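Putative glutathione S-transferase (Corynebacterium glutamicum, PDB 3M1G) probably transfers glutathione to electrophilic substrates, in the manner of omega-like glutathione S-transferases. Local coordinates at residues A[54-57]-A[61-64]; A[87-92]-A[163-168]; A[252-257]-A[296-301]. One frame throughout, in Å; residues are numbered along the deposited sequence.

Interaction 1 of 3, residues A[54-57]-A[61-64]; sequences HWPV and RYRL
Tyr-62 reaches across to the backbone of Pro-56, its hydroxyl OH donating a hydrogen bond of 2.7 Å to the carbonyl O. The hydroxyl approaches at a C=O...donor angle of 140°, tilted from the carbonyl plane. Pro-56 O lies near the plane of the tyrosine ring, at its edge. Tyr-62 OH also lies 3.5 Å from Pro-56 CD and rests against CB of Trp-55. Tyrosine suits this place because its ring fills buried space while its polar end satisfies a backbone oxygen. The contact joins strand 53-56, the middle strand of a small three-stranded sheet, to strand 62-66 of the four-stranded, thioredoxin-like sheet; side chains bridge the two sheets. The indole of Trp-55 brings CE3 to the edge of the tyrosine, 3.9 Å from Tyr-62 CE1, and Trp-55 NE1 is bonded to Asp-33. Arg-61, CG anti to the backbone N (chi1 -174°) and extended to NE, lays CG over the centre of the Tyr-62 ring, and Arg-61 NH1 comes 3.3 Å from Pro-56 CG. Its guanidinium, 68° from the indole plane, forms salt bridges with Glu-58 and Glu-143.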
loop_
_atom_site.group_PDB
_atom_site.type_symbol
_atom_site.label_atom_id
_atom_site.label_comp_id
_atom_site.label_asym_id
_atom_site.label_seq_id
_atom_site.Cartn_x
_atom_site.Cartn_y
_atom_site.Cartn_z
ATOM N N HIS A 54 25.416 37.662 5.352
ATOM C CA HIS A 54 25.531 36.866 6.578
ATOM C C HIS A 54 24.986 37.660 7.768
ATOM O O HIS A 54 25.336 38.840 7.969
ATOM C CB HIS A 54 26.976 36.470 6.850
ATOM C CG HIS A 54 27.470 35.357 5.974
ATOM N ND1 HIS A 54 28.763 34.891 6.033
ATOM C CD2 HIS A 54 26.869 34.684 4.967
ATOM C CE1 HIS A 54 28.916 33.943 5.127
ATOM N NE2 HIS A 54 27.786 33.802 4.464
ATOM N N TRP A 55 24.104 37.002 8.512
ATOM C CA TRP A 55 23.420 37.550 9.653
ATOM C C TRP A 55 24.043 36.926 10.926
ATOM O O TRP A 55 24.658 35.886 10.844
ATOM C CB TRP A 55 21.942 37.180 9.603
ATOM C CG TRP A 55 21.169 37.649 8.435
ATOM C CD1 TRP A 55 21.385 37.331 7.111
ATOM C CD2 TRP A 55 20.013 38.510 8.451
ATOM N NE1 TRP A 55 20.433 37.929 6.326
ATOM C CE2 TRP A 55 19.577 38.653 7.116
ATOM C CE3 TRP A 55 19.292 39.144 9.462
ATOM C CZ2 TRP A 55 18.450 39.433 6.761
ATOM C CZ3 TRP A 55 18.177 39.886 9.123
ATOM C CH2 TRP A 55 17.767 40.031 7.768
ATOM N N PRO A 56 23.871 37.570 12.082
ATOM C CA PRO A 56 24.466 37.105 13.317
ATOM C C PRO A 56 23.616 36.121 14.074
ATOM O O PRO A 56 22.402 36.320 14.184
ATOM C CB PRO A 56 24.629 38.394 14.132
ATOM C CG PRO A 56 23.488 39.230 13.695
ATOM C CD PRO A 56 23.323 38.937 12.219
ATOM N N VAL A 57 24.233 35.061 14.591
ATOM C CA VAL A 57 23.515 34.202 15.565
ATOM C C VAL A 57 23.280 35.025 16.840
ATOM O O VAL A 57 24.177 35.750 17.299
ATOM C CB VAL A 57 24.242 32.909 15.886
ATOM C CG1 VAL A 57 24.410 32.022 14.627
ATOM C CG2 VAL A 57 25.615 33.187 16.539
ATOM N N ARG A 61 15.879 36.631 17.995
ATOM C CA ARG A 61 15.776 37.467 16.792
ATOM C C ARG A 61 15.022 36.759 15.639
ATOM O O ARG A 61 14.347 37.422 14.847
ATOM C CB ARG A 61 17.153 37.896 16.295
ATOM C CG ARG A 61 17.128 38.908 15.120
ATOM C CD ARG A 61 18.500 39.504 14.869
ATOM N NE ARG A 61 18.538 40.394 13.695
ATOM C CZ ARG A 61 19.591 41.123 13.335
ATOM N NH1 ARG A 61 20.739 41.081 14.035
ATOM N NH2 ARG A 61 19.532 41.879 12.253
ATOM N N TYR A 62 15.153 35.446 15.562
ATOM C CA TYR A 62 14.668 34.687 14.412
ATOM C C TYR A 62 13.603 33.651 14.764
ATOM O O TYR A 62 13.553 33.111 15.894
ATOM C CB TYR A 62 15.835 33.963 13.729
ATOM C CG TYR A 62 17.023 34.823 13.457
ATOM C CD1 TYR A 62 17.009 35.750 12.421
ATOM C CD2 TYR A 62 18.166 34.752 14.283
ATOM C CE1 TYR A 62 18.090 36.542 12.171
ATOM C CE2 TYR A 62 19.254 35.531 14.056
ATOM C CZ TYR A 62 19.226 36.446 13.011
ATOM O OH TYR A 62 20.327 37.235 12.766
ATOM N N ARG A 63 12.762 33.354 13.765
ATOM C CA ARG A 63 11.704 32.356 13.880
ATOM C C ARG A 63 11.859 31.316 12.786
ATOM O O ARG A 63 12.084 31.660 11.619
ATOM C CB ARG A 63 10.326 33.036 13.752
ATOM C CG ARG A 63 9.133 32.075 13.704
ATOM C CD ARG A 63 7.804 32.842 13.637
ATOM N NE ARG A 63 7.624 33.488 14.916
ATOM C CZ ARG A 63 6.847 33.033 15.895
ATOM N NH1 ARG A 63 6.069 31.967 15.731
ATOM N NH2 ARG A 63 6.808 33.705 17.036
ATOM N N LEU A 64 11.751 30.040 13.174
ATOM C CA LEU A 64 11.681 28.956 12.213
ATOM C C LEU A 64 10.217 28.773 11.802
ATOM O O LEU A 64 9.350 28.556 12.643
ATOM C CB LEU A 64 12.229 27.653 12.790
ATOM C CG LEU A 64 12.158 26.415 11.897
ATOM C CD1 LEU A 64 13.050 26.593 10.649
ATOM C CD2 LEU A 64 12.561 25.149 12.725
#

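Interaction 2 of 3, residues A[87-92]-A[163-168]; sequences NVISLG and LEWKQF
Trp-165 O accepts a hydrogen bond of 2.8 Å from Phe-168 N, closing a tight turn that presents both aromatic side chains to Val-88 and Ile-89. The same oxygen lies at the edge of the Phe-168 ring, close to its plane. Nothing polar spans the contact itself, which is built from methyl and methylene groups set against rings.

Its principal element is a CH-pi contact: Ile-89 CD1 sits 3.8 Å from the centroid of the six-membered ring of Trp-165, 10° off the ring normal. CG1 follows at the rim of that ring, Ile-89 CG1 to Trp-165 CH2 3.8 Å. With CG1 anti to the carbonyl carbon (chi1 -61°) and the chain extended beyond it, the longer, ethyl branch of isoleucine reaches the ring and offers its terminal C-H groups to the pi face; tryptophan supplies a broad flat face to receive them. Val-88 has two methyls that can reach different aromatic residues: CG1 comes 4.1 Å from Phe-168 CD2, while CG2 is the same distance from Phe-168 CB and somewhat farther from Trp-165 CZ3.

In the fold, this joins the strand 90-93 side of the thioredoxin-like domain to the linker that follows helix 154-163 and leads to the helical domain of the glutathione S-transferase fold. Trp-165 also meets Phe-161 edge-to-face and touches Val-57 and Tyr-62, so its indole is packed among several elements.

Because the contact consists of dispersion and weak CH-pi attraction, its hold depends on shape and on the exclusion of water, most fully at the buried Ile-89 and Trp-165; Val-88 and Phe-168, partly exposed, form its more solvent-accessible side.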
loop_
_atom_site.group_PDB
_atom_site.type_symbol
_atom_site.label_atom_id
_atom_site.label_comp_id
_atom_site.label_asym_id
_atom_site.label_seq_id
_atom_site.Cartn_x
_atom_site.Cartn_y
_atom_site.Cartn_z
ATOM N N ASN A 87 14.449 27.361 22.848
ATOM C CA ASN A 87 14.286 28.561 23.626
ATOM C C ASN A 87 15.017 29.783 23.016
ATOM O O ASN A 87 14.992 30.847 23.607
ATOM C CB ASN A 87 14.793 28.297 25.047
ATOM C CG ASN A 87 16.302 27.831 25.067
ATOM O OD1 ASN A 87 16.935 27.485 24.013
ATOM N ND2 ASN A 87 16.852 27.776 26.272
ATOM N N VAL A 88 15.697 29.648 21.875
ATOM C CA VAL A 88 16.385 30.787 21.285
ATOM C C VAL A 88 15.941 31.173 19.870
ATOM O O VAL A 88 16.153 32.320 19.441
ATOM C CB VAL A 88 17.942 30.625 21.354
ATOM C CG1 VAL A 88 18.404 30.445 22.818
ATOM C CG2 VAL A 88 18.417 29.525 20.525
ATOM N N ILE A 89 15.323 30.227 19.169
ATOM C CA ILE A 89 14.673 30.444 17.883
ATOM C C ILE A 89 13.234 29.985 18.058
ATOM O O ILE A 89 12.963 28.841 18.489
ATOM C CB ILE A 89 15.322 29.605 16.770
ATOM C CG1 ILE A 89 16.797 29.972 16.594
ATOM C CG2 ILE A 89 14.552 29.695 15.428
ATOM C CD1 ILE A 89 17.608 28.917 15.719
ATOM N N SER A 90 12.293 30.878 17.760
ATOM C CA SER A 90 10.871 30.577 17.942
ATOM C C SER A 90 10.368 29.727 16.773
ATOM O O SER A 90 11.083 29.523 15.786
ATOM C CB SER A 90 10.047 31.871 18.074
ATOM O OG SER A 90 10.133 32.651 16.888
ATOM N N LEU A 91 9.135 29.241 16.886
ATOM C CA LEU A 91 8.570 28.273 15.914
ATOM C C LEU A 91 7.193 28.752 15.472
ATOM O O LEU A 91 6.340 29.028 16.311
ATOM C CB LEU A 91 8.412 26.874 16.506
ATOM C CG LEU A 91 7.902 25.789 15.547
ATOM C CD1 LEU A 91 8.946 25.501 14.436
ATOM C CD2 LEU A 91 7.538 24.497 16.288
ATOM N N GLY A 92 7.029 28.893 14.161
ATOM C CA GLY A 92 5.728 29.128 13.551
ATOM C C GLY A 92 5.355 27.922 12.676
ATOM O O GLY A 92 6.166 27.449 11.898
ATOM N N LEU A 163 26.641 23.882 13.390
ATOM C CA LEU A 163 27.999 24.434 13.464
ATOM C C LEU A 163 28.010 25.898 13.886
ATOM O O LEU A 163 28.896 26.302 14.590
ATOM C CB LEU A 163 28.720 24.289 12.119
ATOM C CG LEU A 163 28.837 22.874 11.535
ATOM C CD1 LEU A 163 29.789 22.901 10.301
ATOM C CD2 LEU A 163 29.277 21.872 12.608
ATOM N N GLU A 164 27.040 26.697 13.464
ATOM C CA GLU A 164 27.103 28.155 13.739
ATOM C C GLU A 164 26.473 28.504 15.082
ATOM O O GLU A 164 26.870 29.486 15.724
ATOM C CB GLU A 164 26.384 28.933 12.650
ATOM C CG GLU A 164 26.998 28.774 11.245
ATOM C CD GLU A 164 28.478 29.103 11.192
ATOM O OE1 GLU A 164 28.955 30.081 11.856
ATOM O OE2 GLU A 164 29.169 28.371 10.458
ATOM N N TRP A 165 25.507 27.691 15.511
ATOM C CA TRP A 165 24.712 27.977 16.722
ATOM C C TRP A 165 25.213 27.238 17.941
ATOM O O TRP A 165 24.548 27.218 18.962
ATOM C CB TRP A 165 23.224 27.627 16.473
ATOM C CG TRP A 165 22.486 28.576 15.585
ATOM C CD1 TRP A 165 22.417 28.561 14.209
ATOM C CD2 TRP A 165 21.685 29.689 16.005
ATOM N NE1 TRP A 165 21.636 29.598 13.769
ATOM C CE2 TRP A 165 21.168 30.299 14.850
ATOM C CE3 TRP A 165 21.355 30.228 17.257
ATOM C CZ2 TRP A 165 20.352 31.426 14.905
ATOM C CZ3 TRP A 165 20.547 31.336 17.316
ATOM C CH2 TRP A 165 20.055 31.935 16.147
ATOM N N LYS A 166 26.412 26.664 17.866
ATOM C CA LYS A 166 26.985 25.851 18.924
ATOM C C LYS A 166 26.926 26.432 20.325
ATOM O O LYS A 166 26.689 25.701 21.308
ATOM C CB LYS A 166 28.484 25.616 18.633
ATOM C CG LYS A 166 28.883 24.234 18.270
ATOM C CD LYS A 166 30.366 24.181 17.711
ATOM C CE LYS A 166 30.583 22.937 16.789
ATOM N NZ LYS A 166 31.781 23.090 15.883
ATOM N N GLN A 167 27.195 27.729 20.452
ATOM C CA GLN A 167 27.196 28.316 21.803
ATOM C C GLN A 167 25.806 28.438 22.370
ATOM O O GLN A 167 25.684 28.690 23.538
ATOM C CB GLN A 167 27.883 29.685 21.813
ATOM C CG GLN A 167 29.329 29.640 21.321
ATOM C CD GLN A 167 30.217 28.577 22.014
ATOM O OE1 GLN A 167 31.033 27.952 21.332
ATOM N NE2 GLN A 167 30.074 28.382 23.341
ATOM N N PHE A 168 24.765 28.230 21.568
ATOM C CA PHE A 168 23.390 28.260 22.058
ATOM C C PHE A 168 22.791 26.853 22.239
ATOM O O PHE A 168 21.664 26.736 22.680
ATOM C CB PHE A 168 22.490 29.038 21.114
ATOM C CG PHE A 168 22.863 30.504 20.963
ATOM C CD1 PHE A 168 23.885 30.887 20.137
ATOM C CD2 PHE A 168 22.199 31.471 21.676
ATOM C CE1 PHE A 168 24.270 32.236 20.032
ATOM C CE2 PHE A 168 22.538 32.808 21.559
ATOM C CZ PHE A 168 23.581 33.189 20.755
#

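Interaction 3 of 3, residues A[252-257]-A[296-301]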
loop_
_atom_site.group_PDB
_atom_site.type_symbol
_atom_site.label_atom_id
_atom_site.label_comp_id
_atom_site.label_asym_id
_atom_site.label_seq_id
_atom_site.Cartn_x
_atom_site.Cartn_y
_atom_site.Cartn_z
ATOM N N LEU A 252 11.185 8.278 5.142
ATOM C CA LEU A 252 10.794 6.942 5.608
ATOM C C LEU A 252 9.548 6.958 6.493
ATOM O O LEU A 252 8.681 6.086 6.348
ATOM C CB LEU A 252 11.928 6.224 6.332
ATOM C CG LEU A 252 13.164 5.847 5.527
ATOM C CD1 LEU A 252 14.181 5.130 6.461
ATOM C CD2 LEU A 252 12.860 5.006 4.273
ATOM N N VAL A 253 9.436 7.965 7.355
ATOM C CA VAL A 253 8.317 8.065 8.278
ATOM C C VAL A 253 6.976 8.414 7.601
ATOM O O VAL A 253 5.902 8.150 8.158
ATOM C CB VAL A 253 8.636 9.016 9.426
ATOM C CG1 VAL A 253 8.418 10.503 9.019
ATOM C CG2 VAL A 253 7.848 8.621 10.672
ATOM N N ARG A 254 7.046 8.957 6.391
ATOM C CA ARG A 254 5.895 9.274 5.594
ATOM C C ARG A 254 5.622 8.195 4.541
ATOM O O ARG A 254 4.657 8.290 3.772
ATOM C CB ARG A 254 6.094 10.622 4.878
ATOM C CG ARG A 254 6.059 11.831 5.794
ATOM C CD ARG A 254 6.620 13.093 5.136
ATOM N NE ARG A 254 6.402 14.221 6.037
ATOM C CZ ARG A 254 7.120 14.445 7.148
ATOM N NH1 ARG A 254 8.124 13.659 7.453
ATOM N NH2 ARG A 254 6.819 15.464 7.951
ATOM N N PHE A 255 6.468 7.193 4.475
ATOM C CA PHE A 255 6.387 6.236 3.369
ATOM C C PHE A 255 5.149 5.336 3.367
ATOM O O PHE A 255 4.329 5.403 2.440
ATOM C CB PHE A 255 7.652 5.401 3.257
ATOM C CG PHE A 255 7.797 4.739 1.927
ATOM C CD1 PHE A 255 7.210 3.504 1.687
ATOM C CD2 PHE A 255 8.501 5.338 0.935
ATOM C CE1 PHE A 255 7.347 2.874 0.462
ATOM C CE2 PHE A 255 8.656 4.731 -0.303
ATOM C CZ PHE A 255 8.071 3.456 -0.529
ATOM N N ASP A 256 4.994 4.505 4.384
ATOM C CA ASP A 256 3.830 3.634 4.413
ATOM C C ASP A 256 2.540 4.446 4.513
ATOM O O ASP A 256 1.511 4.090 3.878
ATOM C CB ASP A 256 3.921 2.596 5.545
ATOM C CG ASP A 256 5.011 1.538 5.298
ATOM O OD1 ASP A 256 5.573 1.518 4.179
ATOM O OD2 ASP A 256 5.308 0.742 6.234
ATOM N N ALA A 257 2.585 5.554 5.252
ATOM C CA ALA A 257 1.402 6.395 5.459
ATOM C C ALA A 257 0.899 7.112 4.194
ATOM O O ALA A 257 -0.313 7.309 4.036
ATOM C CB ALA A 257 1.645 7.437 6.592
ATOM N N THR A 296 -1.499 12.515 11.463
ATOM C CA THR A 296 -2.758 13.069 10.949
ATOM C C THR A 296 -2.524 14.228 10.009
ATOM O O THR A 296 -3.116 14.271 8.945
ATOM C CB THR A 296 -3.700 13.487 12.087
ATOM O OG1 THR A 296 -3.992 12.329 12.870
ATOM C CG2 THR A 296 -5.025 14.094 11.558
ATOM N N GLU A 297 -1.646 15.168 10.386
ATOM C CA GLU A 297 -1.397 16.321 9.529
ATOM C C GLU A 297 -0.618 15.915 8.309
ATOM O O GLU A 297 -0.836 16.465 7.235
ATOM C CB GLU A 297 -0.681 17.455 10.280
ATOM C CG GLU A 297 -1.630 18.099 11.270
ATOM C CD GLU A 297 -1.191 19.434 11.819
ATOM O OE1 GLU A 297 -0.182 19.987 11.355
ATOM O OE2 GLU A 297 -1.908 19.949 12.712
ATOM N N ILE A 298 0.279 14.961 8.440
ATOM C CA ILE A 298 0.972 14.421 7.248
ATOM C C ILE A 298 -0.073 13.861 6.239
ATOM O O ILE A 298 -0.128 14.317 5.088
ATOM C CB ILE A 298 2.008 13.344 7.652
ATOM C CG1 ILE A 298 3.203 13.987 8.375
ATOM C CG2 ILE A 298 2.478 12.471 6.440
ATOM C CD1 ILE A 298 4.074 12.979 9.129
ATOM N N LYS A 299 -0.920 12.928 6.680
ATOM C CA LYS A 299 -1.882 12.272 5.760
ATOM C C LYS A 299 -2.921 13.237 5.203
ATOM O O LYS A 299 -3.253 13.219 4.014
ATOM C CB LYS A 299 -2.582 11.100 6.452
ATOM C CG LYS A 299 -1.656 9.919 6.792
ATOM C CD LYS A 299 -2.365 8.894 7.681
ATOM C CE LYS A 299 -3.454 8.101 6.932
ATOM N NZ LYS A 299 -4.266 7.303 7.881
ATOM N N GLN A 300 -3.449 14.111 6.067
ATOM C CA GLN A 300 -4.413 15.094 5.602
ATOM C C GLN A 300 -3.825 16.005 4.519
ATOM O O GLN A 300 -4.490 16.305 3.509
ATOM C CB GLN A 300 -4.936 15.919 6.769
ATOM C CG GLN A 300 -5.892 15.096 7.619
ATOM C CD GLN A 300 -6.466 15.907 8.756
ATOM O OE1 GLN A 300 -6.027 16.999 8.994
ATOM N NE2 GLN A 300 -7.445 15.371 9.446
ATOM N N HIS A 301 -2.584 16.429 4.692
ATOM C CA HIS A 301 -2.011 17.361 3.735
ATOM C C HIS A 301 -1.926 16.718 2.346
ATOM O O HIS A 301 -2.381 17.265 1.354
ATOM C CB HIS A 301 -0.625 17.832 4.140
ATOM C CG HIS A 301 0.069 18.573 3.041
ATOM N ND1 HIS A 301 -0.265 19.867 2.700
ATOM C CD2 HIS A 301 1.006 18.177 2.146
ATOM C CE1 HIS A 301 0.441 20.236 1.644
ATOM N NE2 HIS A 301 1.219 19.231 1.288
#
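Within the all-helical C-terminal domain of the glutathione S-transferase fold, the break between helices 243-253 and 255-259 packs on helix 295-305, chiefly through Arg-254 and Ile-298. The two side chains meet at about a right angle. Ile-298 points its CB at the other segment, and its CG2 lies 3.7 Å from CG of Arg-254. Ile-298 CD1 stands 3.8 Å above the guanidinium plane of Arg-254, toward the rim, and 3.9 Å from both CZ and NH2. Ile-298 CG1 is 3.9 Å from Arg-254 NH2. With CG1 anti to the carbonyl carbon (chi1 -70°) and CG2 anti to the backbone N, the isoleucine spreads its two branches along the arginine, one on the aliphatic stem and one on the flat end.

Beside this pair, Ala-257 meets Lys-299, CB to CG 4.1 Å; the small methyl lets the helices come near, and the lysine offers the aliphatic base of a chain whose NZ is bonded to Pro-316 O and Gly-318 O.

The N-H groups of Arg-254 find their acceptors outside the two segments: NH1 bonds Pro-250 O and His-74 ND1, NE bonds Ala-69 O, next to Cys-70, the predicted nucleophile, and NH2 bonds Arg-68 O weakly. The side chains of Tyr-259 and Tyr-302, predicted to lower the pKa of that cysteine, each come within about 4 Å of that of Arg-254 at their nearest atoms.

A guanidinium face is a poor hydrogen-bonding surface, so an aliphatic group can cover it at little cost. Ile-298 thus covers a buried arginine whose N-H groups bond the backbone beside the predicted nucleophile, which would probably help to fix that loop.

Overall arrangement
From the N terminus, interaction 1 comes first and closes a very short loop, with three residues between segments 54-57 and 61-64. Interaction 2 opens later and spans 70 residues, tying strand 90-93 to the linker after helix 154-163. Interaction 3 closes a 38-residue connection inside the helical domain. The three follow in series, neither nested nor crossed. Interactions 1 and 2 touch, their centres 8 Å apart, because strands 62-66 and 90-93 are parallel neighbours in one sheet, joined through helix 71-83 as a beta-alpha-beta unit. Interaction 3 lies on the opposite side of the chain's centre, its centre about 30 and 27 Å from those of interactions 1 and 2.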